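Local structure of spindle assembly abnormal protein 6 (4G79) at residues 43-46 against 47-50; 71-74 against 75-79; 110-113 against 114-118; 124-127 against 128-131. The protein forms the central scaffold of centrioles that ensures their ninefold symmetry and is required for centrosome duplication, this chain being its globular N-terminal domain. One frame throughout, in Å; residues are numbered along the deposited sequence. Where two conformers were deposited one is given.

Contact 1 of 4, residues 43-46 against 47-50; sequences QRNE and TSGE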
loop_
_atom_site.group_PDB
_atom_site.type_symbol
_atom_site.label_atom_id
_atom_site.label_comp_id
_atom_site.label_asym_id
_atom_site.label_seq_id
_atom_site.Cartn_x
_atom_site.Cartn_y
_atom_site.Cartn_z
ATOM N N GLN A 43 -8.190 17.541 19.766
ATOM C CA GLN A 43 -9.223 18.293 20.474
ATOM C C GLN A 43 -10.214 17.374 21.111
ATOM O O GLN A 43 -10.301 16.201 20.778
ATOM C CB GLN A 43 -9.958 19.285 19.530
ATOM C CG GLN A 43 -10.775 18.593 18.416
ATOM C CD GLN A 43 -11.288 19.565 17.382
ATOM O OE1 GLN A 43 -10.701 20.615 17.146
ATOM N NE2 GLN A 43 -12.359 19.206 16.696
ATOM N N ARG A 44 -10.987 17.939 22.016
ATOM C CA ARG A 44 -12.029 17.216 22.713
ATOM C C ARG A 44 -13.348 17.426 21.963
ATOM O O ARG A 44 -13.738 18.580 21.704
ATOM C CB ARG A 44 -12.093 17.714 24.175
ATOM C CG ARG A 44 -13.007 16.947 25.101
ATOM C CD ARG A 44 -12.965 17.524 26.502
ATOM N NE ARG A 44 -14.033 17.000 27.359
ATOM C CZ ARG A 44 -13.843 16.226 28.421
ATOM N NH1 ARG A 44 -12.618 15.852 28.767
ATOM N NH2 ARG A 44 -14.875 15.817 29.146
ATOM N N ASN A 45 -14.016 16.320 21.572
ATOM C CA ASN A 45 -15.332 16.380 20.923
ATOM C C ASN A 45 -16.284 17.039 21.934
ATOM O O ASN A 45 -16.256 16.688 23.109
ATOM C CB ASN A 45 -15.820 14.984 20.517
ATOM C CG ASN A 45 -17.171 14.976 19.845
ATOM O OD1 ASN A 45 -18.213 14.992 20.488
ATOM N ND2 ASN A 45 -17.190 14.935 18.525
ATOM N N GLU A 46 -17.057 18.053 21.514
ATOM C CA GLU A 46 -17.922 18.784 22.447
ATOM C C GLU A 46 -19.107 17.949 22.938
ATOM O O GLU A 46 -19.570 18.185 24.050
ATOM C CB GLU A 46 -18.418 20.113 21.827
ATOM C CG GLU A 46 -17.286 20.977 21.284
ATOM C CD GLU A 46 -17.719 22.240 20.569
ATOM O OE1 GLU A 46 -17.587 22.295 19.324
ATOM O OE2 GLU A 46 -18.182 23.179 21.254
ATOM N N THR A 47 -19.573 16.956 22.155
ATOM C CA THR A 47 -20.705 16.136 22.606
ATOM C C THR A 47 -20.230 14.960 23.475
ATOM O O THR A 47 -20.754 14.798 24.566
ATOM C CB THR A 47 -21.584 15.659 21.427
ATOM O OG1 THR A 47 -22.045 16.803 20.705
ATOM C CG2 THR A 47 -22.802 14.847 21.887
ATOM N N SER A 48 -19.274 14.149 23.002
ATOM C CA SER A 48 -18.836 12.960 23.754
ATOM C C SER A 48 -17.662 13.197 24.722
ATOM O O SER A 48 -17.432 12.364 25.591
ATOM C CB SER A 48 -18.454 11.840 22.790
ATOM O OG SER A 48 -17.296 12.193 22.055
ATOM N N GLY A 49 -16.896 14.262 24.522
ATOM C CA GLY A 49 -15.716 14.534 25.333
ATOM C C GLY A 49 -14.521 13.685 24.912
ATOM O O GLY A 49 -13.465 13.737 25.543
ATOM N N GLU A 50 -14.667 12.889 23.849
ATOM C CA GLU A 50 -13.593 12.003 23.416
ATOM C C GLU A 50 -12.541 12.746 22.559
ATOM O O GLU A 50 -12.823 13.782 21.937
ATOM C CB GLU A 50 -14.160 10.776 22.669
ATOM C CG GLU A 50 -14.370 10.996 21.174
ATOM C CD GLU A 50 -15.031 9.840 20.451
ATOM O OE1 GLU A 50 -14.375 8.783 20.286
ATOM O OE2 GLU A 50 -16.202 10.003 20.034
#
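Asn45 OD1 is gripped by two backbone amides of the following turn, Thr47 N and Ser48 N, each 2.9 Å away. Ser48 N makes the straighter bond (171° at its hydrogen) and is only modestly tilted from the carbonyl plane of the amide, whereas Thr47 N comes from above that plane. The bond to Thr47 N, two residues on, makes this an Asx turn. It depends on Asn45 CG standing anti to the backbone N (chi1 180°), which swings the amide over the turn, while ND2 at the other end is held by Glu52. The main chain of Asn45 closes the loop as well: its N donates almost linearly to Glu50 O at 2.8 Å, and its O receives Gly49 N at 2.9 Å. Ser48 OG, 3.5 Å from Asn45 CB, accepts Glu50 N in an ST turn and donates to Glu50 OE2 at 3.2 Å, so one hydroxyl ties two ends of the same glutamate. The positive phi of Gly49 (79°) helps the chain to reverse. The loop is a surface link between strands 29-44 and 51-58, neighbours in the sheet, and Gln43 continues their pairing by backbone bonds to Glu52.

Contact 2 of 4, residues 71-74 against 75-79; sequences LNNE and KYQIL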
loop_
_atom_site.group_PDB
_atom_site.type_symbol
_atom_site.label_atom_id
_atom_site.label_comp_id
_atom_site.label_asym_id
_atom_site.label_seq_id
_atom_site.Cartn_x
_atom_site.Cartn_y
_atom_site.Cartn_z
ATOM N N LEU A 71 -10.973 12.935 13.184
ATOM C CA LEU A 71 -10.821 11.492 13.343
ATOM C C LEU A 71 -10.890 11.125 14.790
ATOM O O LEU A 71 -9.995 11.520 15.530
ATOM C CB LEU A 71 -9.444 11.071 12.825
ATOM C CG LEU A 71 -9.283 10.398 11.472
ATOM C CD1 LEU A 71 -7.840 9.889 11.338
ATOM C CD2 LEU A 71 -10.162 9.175 11.337
ATOM N N ASN A 72 -11.848 10.311 15.181
ATOM C CA ASN A 72 -11.900 9.797 16.561
ATOM C C ASN A 72 -11.285 8.378 16.563
ATOM O O ASN A 72 -10.844 7.905 15.512
ATOM C CB ASN A 72 -13.334 9.853 17.137
ATOM C CG ASN A 72 -14.366 9.017 16.416
ATOM O OD1 ASN A 72 -14.062 8.141 15.601
ATOM N ND2 ASN A 72 -15.620 9.219 16.753
ATOM N N ASN A 73 -11.207 7.700 17.742
ATOM C CA ASN A 73 -10.606 6.385 17.803
ATOM C C ASN A 73 -11.327 5.371 16.904
ATOM O O ASN A 73 -10.667 4.557 16.253
ATOM C CB ASN A 73 -10.568 5.887 19.245
ATOM C CG ASN A 73 -9.856 4.553 19.389
ATOM O OD1 ASN A 73 -8.759 4.352 18.867
ATOM N ND2 ASN A 73 -10.488 3.612 20.048
ATOM N N GLU A 74 -12.665 5.396 16.896
ATOM C CA GLU A 74 -13.493 4.460 16.122
ATOM C C GLU A 74 -13.283 4.634 14.604
ATOM O O GLU A 74 -13.142 3.631 13.892
ATOM C CB GLU A 74 -14.984 4.629 16.479
ATOM C CG GLU A 74 -15.303 4.229 17.914
ATOM C CD GLU A 74 -14.935 5.214 19.014
ATOM O OE1 GLU A 74 -14.608 6.387 18.704
ATOM O OE2 GLU A 74 -14.985 4.804 20.198
ATOM N N LYS A 75 -13.240 5.891 14.122
ATOM C CA LYS A 75 -13.052 6.211 12.705
ATOM C C LYS A 75 -11.635 5.854 12.290
ATOM O O LYS A 75 -11.427 5.332 11.191
ATOM C CB LYS A 75 -13.371 7.679 12.410
ATOM C CG LYS A 75 -14.862 7.985 12.412
ATOM C CD LYS A 75 -15.153 9.449 12.117
ATOM C CE LYS A 75 -16.623 9.747 12.314
ATOM N NZ LYS A 75 -16.984 11.118 11.859
ATOM N N TYR A 76 -10.670 6.065 13.195
ATOM C CA TYR A 76 -9.280 5.668 12.962
ATOM C C TYR A 76 -9.158 4.160 12.759
ATOM O O TYR A 76 -8.332 3.739 11.959
ATOM C CB TYR A 76 -8.351 6.096 14.105
ATOM C CG TYR A 76 -6.938 5.634 13.852
ATOM C CD1 TYR A 76 -6.160 6.229 12.859
ATOM C CD2 TYR A 76 -6.425 4.511 14.496
ATOM C CE1 TYR A 76 -4.899 5.732 12.535
ATOM C CE2 TYR A 76 -5.168 3.997 14.170
ATOM C CZ TYR A 76 -4.404 4.622 13.192
ATOM O OH TYR A 76 -3.140 4.168 12.911
ATOM N N GLN A 77 -9.930 3.336 13.508
ATOM C CA GLN A 77 -9.865 1.876 13.357
ATOM C C GLN A 77 -10.251 1.461 11.931
ATOM O O GLN A 77 -9.615 0.562 11.380
ATOM C CB GLN A 77 -10.733 1.131 14.392
ATOM C CG GLN A 77 -10.318 1.313 15.862
ATOM C CD GLN A 77 -8.831 1.239 16.139
ATOM O OE1 GLN A 77 -8.102 0.357 15.655
ATOM N NE2 GLN A 77 -8.351 2.158 16.958
ATOM N N ILE A 78 -11.259 2.133 11.333
ATOM C CA ILE A 78 -11.688 1.900 9.946
ATOM C C ILE A 78 -10.526 2.291 9.003
ATOM O O ILE A 78 -10.144 1.505 8.126
ATOM C CB ILE A 78 -13.004 2.665 9.607
ATOM C CG1 ILE A 78 -14.209 2.041 10.359
ATOM C CG2 ILE A 78 -13.259 2.677 8.090
ATOM C CD1 ILE A 78 -15.519 2.875 10.338
ATOM N N LEU A 79 -9.943 3.482 9.231
ATOM C CA LEU A 79 -8.818 3.998 8.452
ATOM C C LEU A 79 -7.625 3.040 8.485
ATOM O O LEU A 79 -7.023 2.792 7.435
ATOM C CB LEU A 79 -8.386 5.389 8.959
ATOM C CG LEU A 79 -7.329 6.095 8.087
ATOM C CD1 LEU A 79 -7.973 6.808 6.931
ATOM C CD2 LEU A 79 -6.459 7.049 8.908
#
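Asn72 OD1 accepts a hydrogen bond from Lys75 N at 2.8 Å, with the donor lying nearly along the C=O axis. Its CG takes the position between backbone N and carbonyl carbon (chi1 62°), which folds the side chain back over the first turn, and OD1 also rests 3.3 Å from Lys75 CG. The backbone of Asn72 adds a second hold, Tyr76 N to Asn72 O at 3.0 Å. One residue along, Gln77 NE2 donates to Asn73 OD1 at 2.9 Å; the acceptor lies in the Gln77 amide plane, but the donor stands above the Asn73 carbonyl plane, and the two amide planes lie 67° apart. Leu71 CD2 touches Lys75 CB at 3.7 Å, while on the buried side CD1 meets Leu79 CD2 at 4.0 Å and approaches the edge of the Tyr76 ring. With an alanine at Asn72, Lys75 N would probably lose its side-chain acceptor and the first turn be less firmly held. Farther out, Tyr76 OH is anchored on Val87 O, its ring meets Phe92, and Ile136 and Phe134 of strand 132-140 back Leu71 and Leu79. The whole is an N-cap with a hydrophobic staple, Leu71 against Tyr76, where strand 66-71 passes into helix 73-83.

Contact 3 of 4, residues 110-113 against 114-118; sequences ILDA and EKNFC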
loop_
_atom_site.group_PDB
_atom_site.type_symbol
_atom_site.label_atom_id
_atom_site.label_comp_id
_atom_site.label_asym_id
_atom_site.label_seq_id
_atom_site.Cartn_x
_atom_site.Cartn_y
_atom_site.Cartn_z
ATOM N N ILE A 110 -6.884 15.438 -4.345
ATOM C CA ILE A 110 -7.771 15.272 -5.483
ATOM C C ILE A 110 -9.001 16.072 -5.132
ATOM O O ILE A 110 -9.721 15.715 -4.208
ATOM C CB ILE A 110 -8.050 13.782 -5.805
ATOM C CG1 ILE A 110 -6.736 13.012 -6.089
ATOM C CG2 ILE A 110 -9.037 13.625 -6.959
ATOM C CD1 ILE A 110 -6.504 11.982 -5.163
ATOM N N LEU A 111 -9.169 17.204 -5.820
ATOM C CA LEU A 111 -10.223 18.172 -5.602
ATOM C C LEU A 111 -11.485 17.818 -6.348
ATOM O O LEU A 111 -11.455 17.589 -7.558
ATOM C CB LEU A 111 -9.713 19.556 -6.056
ATOM C CG LEU A 111 -10.466 20.782 -5.578
ATOM C CD1 LEU A 111 -10.416 20.894 -4.087
ATOM C CD2 LEU A 111 -9.873 22.033 -6.188
ATOM N N ASP A 112 -12.619 17.852 -5.629
ATOM C CA ASP A 112 -13.950 17.657 -6.208
ATOM C C ASP A 112 -14.243 18.830 -7.160
ATOM O O ASP A 112 -13.769 19.944 -6.907
ATOM C CB ASP A 112 -14.992 17.571 -5.076
ATOM C CG ASP A 112 -16.432 17.601 -5.536
ATOM O OD1 ASP A 112 -16.803 16.752 -6.375
ATOM O OD2 ASP A 112 -17.186 18.476 -5.058
ATOM N N ALA A 113 -14.997 18.582 -8.257
ATOM C CA ALA A 113 -15.353 19.598 -9.255
ATOM C C ALA A 113 -15.967 20.864 -8.631
ATOM O O ALA A 113 -15.610 21.973 -9.040
ATOM C CB ALA A 113 -16.321 19.012 -10.287
ATOM N N GLU A 114 -16.882 20.696 -7.653
ATOM C CA GLU A 114 -17.556 21.795 -6.979
ATOM C C GLU A 114 -16.863 22.217 -5.672
ATOM O O GLU A 114 -17.424 23.024 -4.930
ATOM C CB GLU A 114 -19.019 21.419 -6.701
ATOM C CG GLU A 114 -19.962 21.868 -7.805
ATOM C CD GLU A 114 -21.391 21.374 -7.685
ATOM O OE1 GLU A 114 -21.909 21.299 -6.546
ATOM O OE2 GLU A 114 -22.004 21.093 -8.740
ATOM N N LYS A 115 -15.651 21.679 -5.387
ATOM C CA LYS A 115 -14.854 21.990 -4.185
ATOM C C LYS A 115 -15.647 21.724 -2.888
ATOM O O LYS A 115 -15.534 22.490 -1.922
ATOM C CB LYS A 115 -14.339 23.457 -4.207
ATOM C CG LYS A 115 -13.414 23.806 -5.372
ATOM C CD LYS A 115 -13.259 25.313 -5.458
ATOM C CE LYS A 115 -12.370 25.734 -6.594
ATOM N NZ LYS A 115 -12.061 27.186 -6.521
ATOM N N ASN A 116 -16.467 20.653 -2.877
ATOM C CA ASN A 116 -17.229 20.256 -1.684
ATOM C C ASN A 116 -16.336 19.449 -0.750
ATOM O O ASN A 116 -16.562 19.390 0.464
ATOM C CB ASN A 116 -18.463 19.441 -2.070
ATOM C CG ASN A 116 -19.576 20.241 -2.708
ATOM O OD1 ASN A 116 -19.928 21.339 -2.259
ATOM N ND2 ASN A 116 -20.183 19.681 -3.748
ATOM N N PHE A 117 -15.303 18.825 -1.335
ATOM C CA PHE A 117 -14.350 17.983 -0.625
ATOM C C PHE A 117 -13.102 17.745 -1.467
ATOM O O PHE A 117 -13.048 18.083 -2.651
ATOM C CB PHE A 117 -15.011 16.624 -0.285
ATOM C CG PHE A 117 -15.538 15.870 -1.487
ATOM C CD1 PHE A 117 -14.706 15.029 -2.224
ATOM C CD2 PHE A 117 -16.869 15.981 -1.868
ATOM C CE1 PHE A 117 -15.193 14.345 -3.346
ATOM C CE2 PHE A 117 -17.356 15.292 -2.984
ATOM C CZ PHE A 117 -16.518 14.471 -3.708
ATOM N N CYS A 118 -12.120 17.104 -0.848
ATOM C CA CYS A 118 -10.914 16.661 -1.486
ATOM C C CYS A 118 -10.453 15.412 -0.782
ATOM O O CYS A 118 -10.819 15.174 0.369
ATOM C CB CYS A 118 -9.844 17.747 -1.464
ATOM S SG CYS A 118 -9.140 18.052 0.170
#
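The β-hairpin of strands 106-111 and 117-123 is closed by a loop in which Asp112 and Phe117 face each other, and the aspartate does most of the holding. Its N donates to Phe117 O at 3.0 Å, the backbone bond that closes the loop. Its O receives Lys115 N, also at 3.0 Å, completing a type I turn from Asp112 to Lys115; this donor approaches from well above the carbonyl plane. The carboxylate supplies a third hold: OD2 uses its anti lone pair to accept Asn116 N at 3.2 Å, while Glu114 N adds only a weak bond to the same oxygen. With CG anti to the backbone N (chi1 170°), the side chain of Asp112 is laid across Phe117. There CB stands over the ring centre as a CH-pi contact, 9° off the normal, and the carboxylate is nearly parallel to the ring, with OD1 3.5 Å from Phe117 CZ. Lys137 also engages this aromatic ring, as a cation-pi partner.

On the buried face Leu111 and Cys118 form an antiparallel non-hydrogen-bonded pair, Leu111 CD1 lying 4.1 Å from Cys118 CB, and Phe67 packs on both. In the main chain, Cys118 CA reaches Ile110 O at 3.1 Å in a CA-H...O contact. Nearer the turn, Leu111 CD2 touches Lys115 CG at 4.0 Å; beyond it the lysine extends to a salt bridge with Asp62. Lys115 has a positive phi (56°), which lets the chain turn back into strand 117-123. The result is a β-hairpin end whose first loop residue, an aspartate, accepts a loop amide with its carboxylate.

Contact 4 of 4, residues 124-127 against 128-131; sequences SKTP and ISKG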
loop_
_atom_site.group_PDB
_atom_site.type_symbol
_atom_site.label_atom_id
_atom_site.label_comp_id
_atom_site.label_asym_id
_atom_site.label_seq_id
_atom_site.Cartn_x
_atom_site.Cartn_y
_atom_site.Cartn_z
ATOM N N SER A 124 4.835 7.461 0.597
ATOM C CA SER A 124 6.273 7.374 0.843
ATOM C C SER A 124 6.818 6.380 -0.206
ATOM O O SER A 124 6.781 5.168 0.008
ATOM C CB SER A 124 6.560 6.971 2.284
ATOM O OG SER A 124 7.955 7.009 2.521
ATOM N N LYS A 125 7.193 6.894 -1.394
ATOM C CA LYS A 125 7.608 6.069 -2.537
ATOM C C LYS A 125 8.762 5.171 -2.216
ATOM O O LYS A 125 9.588 5.453 -1.357
ATOM C CB LYS A 125 7.939 6.903 -3.806
ATOM C CG LYS A 125 9.191 7.768 -3.726
ATOM C CD LYS A 125 9.653 8.238 -5.120
ATOM C CE LYS A 125 10.893 9.104 -5.047
ATOM N NZ LYS A 125 12.102 8.348 -4.605
ATOM N N THR A 126 8.722 4.009 -2.838
ATOM C CA THR A 126 9.770 3.009 -2.774
ATOM C C THR A 126 10.270 2.828 -4.217
ATOM O O THR A 126 9.633 3.331 -5.157
ATOM C CB THR A 126 9.233 1.688 -2.156
ATOM O OG1 THR A 126 8.618 0.928 -3.198
ATOM C CG2 THR A 126 8.260 1.903 -0.972
ATOM N N PRO A 127 11.340 2.036 -4.458
ATOM C CA PRO A 127 11.757 1.789 -5.844
ATOM C C PRO A 127 10.739 0.963 -6.663
ATOM O O PRO A 127 10.868 0.898 -7.876
ATOM C CB PRO A 127 13.066 0.998 -5.681
ATOM C CG PRO A 127 13.525 1.278 -4.296
ATOM C CD PRO A 127 12.249 1.372 -3.503
ATOM N N ILE A 128 9.716 0.373 -6.020
ATOM C CA ILE A 128 8.767 -0.514 -6.716
ATOM C C ILE A 128 7.377 0.042 -6.756
ATOM O O ILE A 128 6.607 -0.336 -7.629
ATOM C CB ILE A 128 8.692 -1.918 -6.013
ATOM C CG1 ILE A 128 10.064 -2.381 -5.474
ATOM C CG2 ILE A 128 8.043 -2.988 -6.943
ATOM C CD1 ILE A 128 10.115 -3.730 -4.739
ATOM N N SER A 129 7.015 0.849 -5.783
ATOM C CA SER A 129 5.627 1.275 -5.714
ATOM C C SER A 129 5.443 2.684 -5.177
ATOM O O SER A 129 6.367 3.292 -4.636
ATOM C CB SER A 129 4.839 0.313 -4.829
ATOM O OG SER A 129 5.185 0.515 -3.474
ATOM N N LYS A 130 4.208 3.173 -5.302
ATOM C CA LYS A 130 3.827 4.521 -4.832
ATOM C C LYS A 130 3.957 4.652 -3.316
ATOM O O LYS A 130 4.254 5.749 -2.859
ATOM C CB LYS A 130 2.406 4.866 -5.270
ATOM C CG LYS A 130 2.304 5.085 -6.766
ATOM C CD LYS A 130 0.888 5.422 -7.173
ATOM C CE LYS A 130 0.801 5.699 -8.652
ATOM N NZ LYS A 130 -0.487 6.342 -9.010
ATOM N N GLY A 131 3.811 3.542 -2.564
ATOM C CA GLY A 131 3.932 3.553 -1.113
ATOM C C GLY A 131 2.902 4.427 -0.415
ATOM O O GLY A 131 3.244 5.150 0.524
HETATM O O HOH W 1 7.781 -1.330 -2.280
#
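With OG1 between its backbone N and carbonyl carbon (chi1 84°), Thr126 turns its hydroxyl to the bend ahead, where it meets the amides of Ile128 and Ser129. The bond from Ile128 N is 3.1 Å to Thr126 OG1, and its two-residue spacing defines an ST turn; Ser129 N reaches the same oxygen at 3.0 Å. A water lies 2.6 Å from Thr126 OG1 and makes a weaker link to Ser129 OG. A valine at Thr126 would probably leave both amides without this acceptor and the water without its closer anchor, freeing the bend to shift.

Behind the bend the two arms run in nearly opposite directions and are laced by main-chain bonds. Thr126 N donates almost straight to Ser129 O (3.0 Å, 175° at the hydrogen), and Ser124 N to Gly131 O at 2.8 Å, here from above the carbonyl plane. CA-H...O contacts add to these, Lys125 CA to Lys130 O at 3.4 Å and Gly131 CA to Ser124 O at 3.5 Å. Gly131, whose phi is positive (62°), can come this close because it has no CB, which would run into Ser124 O.

The loop projects from the sheet between strands 117-123 and 132-140. Its returning arm meets the second subunit: Ile128 packs on Val95 and Lys130 on Asp84 of that chain, and both add backbone bonds, consistent with the linking of dimers by the N-terminal domain.

Contacts 1, 3 and 4 each close a connection between neighbouring antiparallel strands, whereas contact 2 starts a helix. Contact 1 lies wholly at the surface and is almost entirely polar; the other three are partly buried and include apolar side chains, with leucines facing inward in contacts 2 and 3 and an isoleucine turned to another subunit in contact 4. A side-chain oxygen accepting amides recurs in all four, as amide, carboxylate or hydroxyl. Contacts 1 and 2 touch: Glu50 OE1 and Glu74 OE1 approach to 2.9 Å, a closeness that might shift the ionisation of one. Contacts 1 and 4 lie on opposite sides of the chain's centre, their centres 37 Å apart.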